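Local coordinates for esterase family protein (Staphylococcus aureus, PDB 7L0A) that probably hydrolyses S-formylglutathione to formate and glutathione, as a serine esterase of the alpha/beta-hydrolase fold, at residues B[97-100]-B[101-105]; B[109-113]-B[114-118]. One frame throughout, in Å; residues are numbered along the deposited sequence. Where two conformers were deposited one is given.

Overall arrangement
After strand 79-83 the chain reaches interaction 1, where residues 97-100 enter helix 99-113 and pack against 101-105 in its first turns. The helix then runs to interaction 2, where 109-113 ends it and 114-118 turns back alongside, leading to strand 123-128. Interaction 1 joins neighbouring turns and closes no loop; interaction 2 closes the short turn after the helix; they lie in series, neither nested nor crossed, with centres about 17 Å apart. The helix is thus the connection of a beta-alpha-beta crossover between two parallel strands that flank strand 49-53. Interaction 1 ties the helix start to helix 130-141 and strand 49-53; interaction 2 ties its end to strands 9-17, 24-32 and 79-83. Both touch the second subunit.

Interaction 1 of 2, residues B[97-100]-B[101-105]; sequences HSYY and DYILE
S98 and D101 meet at the start of helix 99-113 in half of a capping box: S98 is the N-cap, and its backbone N donates to OD2 of D101 three residues on, at 3.1 Å and 160°, on the anti side of the carboxylate. The carboxylate reaches back because CG stands beside the backbone N of D101 (chi1 -48°). In the conformer described, the S98 hydroxyl makes no capping bond and bonds instead to A94 O; a second conformer makes this less certain. This end is partly exposed. The inward side is closely packed: I103 lays CG1 over one face of the buried Y99 ring, a CH-pi contact 4.1 Å from the ring centroid, while L53 of strand 49-53 touches both residues and Y90 stacks on Y99. I103 N donates to Y99 O at 2.9 Å, the ordinary helical bond beneath this pair. Y100 and L104 repeat the pairing on a less buried side, with CD1 of L104 3.6 Å above the Y100 ring plane, toward its rim; F138 of helix 130-141 meets both, and Q142 NE2 bonds to the Y100 hydroxyl. The Y100 ring and D101 carboxylate stand 87° apart, OD1 lying in the ring plane at its edge, 3.9 Å from CD2 of Y100.

Interaction 2 of 2, residues B[109-113]-B[114-118]; sequences YVHQI and FPLSK
V110 and F114 close the last turn of helix 99-113: F114 N donates to V110 O at 3.0 Å, but the bond is bent to 139° and the donor tilted 34° from the carbonyl plane, as F114 leaves helical geometry. An inverse gamma turn centred on P115, with a weak bond from L116 N to F114 O, then swings the chain back along the helix. L116 returns its side chain to the helix, CD1 resting 3.7 Å from CG2 of V110 and standing over the centre of the H111 imidazole. S117 O comes to the edge of the same ring, 3.1 Å from CD2 of H111, and also accepts from N123 ND2. Y107 O at ND1 and N123 OD1 at NE2 fix the rotation of the H111 ring; two such acceptors would favour a proton on each nitrogen. I113 and F114 lie side by side: with CG1 of I113 between backbone N and carbonyl carbon (chi1 63°), that atom sits over the F114 ring face, 4.2 Å from its centroid. On the exposed side, CE of K118 passes 3.5 Å from H111 O. The contact packs on the sheet, V110 on strands 24-32 and 79-83, L116 on the same two, and F114 on 9-17 and 24-32, where its ring also meets F114 of the second subunit.

Interaction 1 of 2, residues B[97-100]-B[101-105]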
loop_
_atom_site.group_PDB
_atom_site.type_symbol
_atom_site.label_atom_id
_atom_site.label_comp_id
_atom_site.label_asym_id
_atom_site.label_seq_id
_atom_site.Cartn_x
_atom_site.Cartn_y
_atom_site.Cartn_z
ATOM N N HIS B 97 -7.971 19.399 11.795
ATOM C CA HIS B 97 -6.687 18.984 11.244
ATOM C C HIS B 97 -5.850 18.267 12.282
ATOM O O HIS B 97 -4.617 18.249 12.167
ATOM C CB HIS B 97 -5.941 20.197 10.714
ATOM C CG HIS B 97 -6.689 20.914 9.643
ATOM N ND1 HIS B 97 -6.511 20.638 8.308
ATOM C CD2 HIS B 97 -7.663 21.853 9.709
ATOM C CE1 HIS B 97 -7.313 21.405 7.590
ATOM N NE2 HIS B 97 -8.031 22.143 8.418
ATOM N N SER B 98 -6.487 17.691 13.285
ATOM C CA SER B 98 -5.817 17.121 14.444
ATOM C C SER B 98 -5.847 15.597 14.377
ATOM O O SER B 98 -6.419 15.008 13.454
ATOM C CB SER B 98 -6.476 17.628 15.729
ATOM O OG SER B 98 -6.294 19.040 15.905
ATOM N N TYR B 99 -5.207 14.971 15.374
ATOM C CA TYR B 99 -5.156 13.516 15.535
ATOM C C TYR B 99 -6.469 12.820 15.225
ATOM O O TYR B 99 -6.489 11.840 14.463
ATOM C CB TYR B 99 -4.716 13.215 16.996
ATOM C CG TYR B 99 -4.748 11.755 17.394
ATOM C CD1 TYR B 99 -3.750 10.907 16.983
ATOM C CD2 TYR B 99 -5.747 11.249 18.189
ATOM C CE1 TYR B 99 -3.765 9.567 17.306
ATOM C CE2 TYR B 99 -5.785 9.900 18.520
ATOM C CZ TYR B 99 -4.764 9.072 18.096
ATOM O OH TYR B 99 -4.775 7.731 18.442
ATOM N N TYR B 100 -7.561 13.291 15.831
ATOM C CA TYR B 100 -8.876 12.693 15.617
ATOM C C TYR B 100 -9.220 12.651 14.133
ATOM O O TYR B 100 -9.554 11.590 13.588
ATOM C CB TYR B 100 -9.931 13.486 16.390
ATOM C CG TYR B 100 -11.341 13.030 16.246
ATOM C CD1 TYR B 100 -11.851 11.992 17.024
ATOM C CD2 TYR B 100 -12.184 13.654 15.357
ATOM C CE1 TYR B 100 -13.190 11.610 16.899
ATOM C CE2 TYR B 100 -13.496 13.252 15.205
ATOM C CZ TYR B 100 -13.985 12.227 15.981
ATOM O OH TYR B 100 -15.301 11.847 15.834
ATOM N N ASP B 101 -9.079 13.793 13.444
ATOM C CA ASP B 101 -9.450 13.874 12.041
ATOM C C ASP B 101 -8.518 13.024 11.192
ATOM O O ASP B 101 -8.943 12.426 10.194
ATOM C CB ASP B 101 -9.409 15.322 11.599
ATOM C CG ASP B 101 -10.136 16.232 12.597
ATOM O OD1 ASP B 101 -11.392 16.243 12.539
ATOM O OD2 ASP B 101 -9.468 16.871 13.460
ATOM N N TYR B 102 -7.242 13.006 11.561
ATOM C CA TYR B 102 -6.242 12.272 10.794
ATOM C C TYR B 102 -6.484 10.769 10.849
ATOM O O TYR B 102 -6.419 10.088 9.814
ATOM C CB TYR B 102 -4.848 12.623 11.314
ATOM C CG TYR B 102 -3.741 11.731 10.836
ATOM C CD1 TYR B 102 -3.445 11.595 9.483
ATOM C CD2 TYR B 102 -3.018 10.962 11.747
ATOM C CE1 TYR B 102 -2.416 10.754 9.066
ATOM C CE2 TYR B 102 -2.009 10.109 11.329
ATOM C CZ TYR B 102 -1.729 10.022 9.995
ATOM O OH TYR B 102 -0.705 9.172 9.573
ATOM N N ILE B 103 -6.739 10.221 12.041
ATOM C CA ILE B 103 -6.992 8.792 12.114
ATOM C C ILE B 103 -8.246 8.431 11.310
ATOM O O ILE B 103 -8.286 7.389 10.637
ATOM C CB ILE B 103 -7.091 8.314 13.575
ATOM C CG1 ILE B 103 -5.759 8.485 14.302
ATOM C CG2 ILE B 103 -7.446 6.814 13.617
ATOM C CD1 ILE B 103 -4.599 7.803 13.636
ATOM N N LEU B 104 -9.250 9.305 11.295
ATOM C CA LEU B 104 -10.448 9.022 10.508
ATOM C C LEU B 104 -10.154 9.125 9.014
ATOM O O LEU B 104 -10.743 8.393 8.215
ATOM C CB LEU B 104 -11.588 9.938 10.932
ATOM C CG LEU B 104 -12.094 9.614 12.335
ATOM C CD1 LEU B 104 -13.135 10.637 12.737
ATOM C CD2 LEU B 104 -12.688 8.226 12.446
ATOM N N GLU B 105 -9.242 10.014 8.620
ATOM C CA GLU B 105 -8.787 10.059 7.236
ATOM C C GLU B 105 -8.097 8.758 6.851
ATOM O O GLU B 105 -8.356 8.211 5.769
ATOM C CB GLU B 105 -7.844 11.242 7.038
ATOM C CG GLU B 105 -7.071 11.161 5.705
ATOM C CD GLU B 105 -5.971 12.189 5.606
ATOM O OE1 GLU B 105 -4.816 11.806 5.672
ATOM O OE2 GLU B 105 -6.294 13.419 5.551
#

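Interaction 2 of 2, residues B[109-113]-B[114-118]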
loop_
_atom_site.group_PDB
_atom_site.type_symbol
_atom_site.label_atom_id
_atom_site.label_comp_id
_atom_site.label_asym_id
_atom_site.label_seq_id
_atom_site.Cartn_x
_atom_site.Cartn_y
_atom_site.Cartn_z
ATOM N N TYR B 109 -9.326 6.401 3.821
ATOM C CA TYR B 109 -8.442 6.178 2.680
ATOM C C TYR B 109 -8.178 4.685 2.464
ATOM O O TYR B 109 -8.323 4.160 1.351
ATOM C CB TYR B 109 -7.137 6.952 2.919
ATOM C CG TYR B 109 -6.055 6.888 1.870
ATOM C CD1 TYR B 109 -6.335 7.035 0.510
ATOM C CD2 TYR B 109 -4.735 6.734 2.251
ATOM C CE1 TYR B 109 -5.340 6.988 -0.435
ATOM C CE2 TYR B 109 -3.725 6.680 1.311
ATOM C CZ TYR B 109 -4.044 6.830 -0.034
ATOM O OH TYR B 109 -3.020 6.794 -0.966
ATOM N N VAL B 110 -7.823 3.971 3.536
ATOM C CA VAL B 110 -7.458 2.567 3.322
ATOM C C VAL B 110 -8.682 1.732 2.998
ATOM O O VAL B 110 -8.572 0.725 2.294
ATOM C CB VAL B 110 -6.688 1.984 4.520
ATOM C CG1 VAL B 110 -5.373 2.767 4.710
ATOM C CG2 VAL B 110 -7.500 1.915 5.803
ATOM N N HIS B 111 -9.862 2.109 3.498
ATOM C CA HIS B 111 -11.072 1.371 3.138
ATOM C C HIS B 111 -11.531 1.690 1.719
ATOM O O HIS B 111 -12.180 0.842 1.095
ATOM C CB HIS B 111 -12.208 1.616 4.117
ATOM C CG HIS B 111 -12.030 0.911 5.434
ATOM N ND1 HIS B 111 -11.217 1.401 6.436
ATOM C CD2 HIS B 111 -12.591 -0.214 5.923
ATOM C CE1 HIS B 111 -11.274 0.591 7.481
ATOM N NE2 HIS B 111 -12.115 -0.393 7.193
ATOM N N GLN B 112 -11.153 2.838 1.166
ATOM C CA GLN B 112 -11.429 3.087 -0.246
ATOM C C GLN B 112 -10.484 2.327 -1.159
ATOM O O GLN B 112 -10.917 1.759 -2.170
ATOM C CB GLN B 112 -11.365 4.583 -0.574
ATOM C CG GLN B 112 -12.436 5.446 0.070
ATOM C CD GLN B 112 -13.840 5.127 -0.408
ATOM O OE1 GLN B 112 -14.190 5.427 -1.541
ATOM N NE2 GLN B 112 -14.647 4.531 0.459
ATOM N N ILE B 113 -9.172 2.360 -0.857
ATOM C CA ILE B 113 -8.196 1.840 -1.819
ATOM C C ILE B 113 -7.810 0.379 -1.618
ATOM O O ILE B 113 -7.162 -0.204 -2.507
ATOM C CB ILE B 113 -6.877 2.635 -1.882
ATOM C CG1 ILE B 113 -6.081 2.617 -0.576
ATOM C CG2 ILE B 113 -7.117 4.065 -2.301
ATOM C CD1 ILE B 113 -4.609 3.073 -0.751
ATOM N N PHE B 114 -8.170 -0.231 -0.490
ATOM C CA PHE B 114 -7.873 -1.630 -0.223
ATOM C C PHE B 114 -9.146 -2.452 0.001
ATOM O O PHE B 114 -10.221 -1.908 0.315
ATOM C CB PHE B 114 -6.962 -1.831 1.007
ATOM C CG PHE B 114 -5.553 -1.348 0.834
ATOM C CD1 PHE B 114 -4.699 -1.970 -0.069
ATOM C CD2 PHE B 114 -5.064 -0.320 1.606
ATOM C CE1 PHE B 114 -3.393 -1.526 -0.210
ATOM C CE2 PHE B 114 -3.768 0.116 1.465
ATOM C CZ PHE B 114 -2.933 -0.493 0.553
ATOM N N PRO B 115 -9.058 -3.788 -0.143
ATOM C CA PRO B 115 -10.261 -4.650 0.017
ATOM C C PRO B 115 -10.584 -4.960 1.476
ATOM O O PRO B 115 -10.458 -6.096 1.965
ATOM C CB PRO B 115 -9.868 -5.902 -0.779
ATOM C CG PRO B 115 -8.380 -5.982 -0.606
ATOM C CD PRO B 115 -7.897 -4.539 -0.646
ATOM N N LEU B 116 -10.971 -3.917 2.206
ATOM C CA LEU B 116 -11.223 -3.976 3.634
ATOM C C LEU B 116 -12.722 -3.854 3.863
ATOM O O LEU B 116 -13.381 -3.011 3.242
ATOM C CB LEU B 116 -10.508 -2.839 4.355
ATOM C CG LEU B 116 -9.014 -2.686 4.074
ATOM C CD1 LEU B 116 -8.412 -1.573 4.858
ATOM C CD2 LEU B 116 -8.345 -4.017 4.388
ATOM N N SER B 117 -13.257 -4.692 4.751
ATOM C CA SER B 117 -14.667 -4.616 5.048
ATOM C C SER B 117 -15.024 -3.248 5.624
ATOM O O SER B 117 -14.317 -2.702 6.474
ATOM C CB SER B 117 -15.083 -5.681 6.039
ATOM O OG SER B 117 -16.477 -5.592 6.282
ATOM N N LYS B 118 -16.164 -2.736 5.191
ATOM C CA LYS B 118 -16.723 -1.500 5.715
ATOM C C LYS B 118 -17.787 -1.740 6.758
ATOM O O LYS B 118 -18.342 -0.766 7.293
ATOM C CB LYS B 118 -17.295 -0.677 4.569
ATOM C CG LYS B 118 -16.217 -0.182 3.612
ATOM C CD LYS B 118 -16.780 0.428 2.352
ATOM C CE LYS B 118 -15.674 0.986 1.467
ATOM N NZ LYS B 118 -16.203 1.706 0.276
HETATM O O HOH W 1 -12.236 -0.964 -0.602
HETATM O O HOH W 2 -13.661 -2.186 0.744
#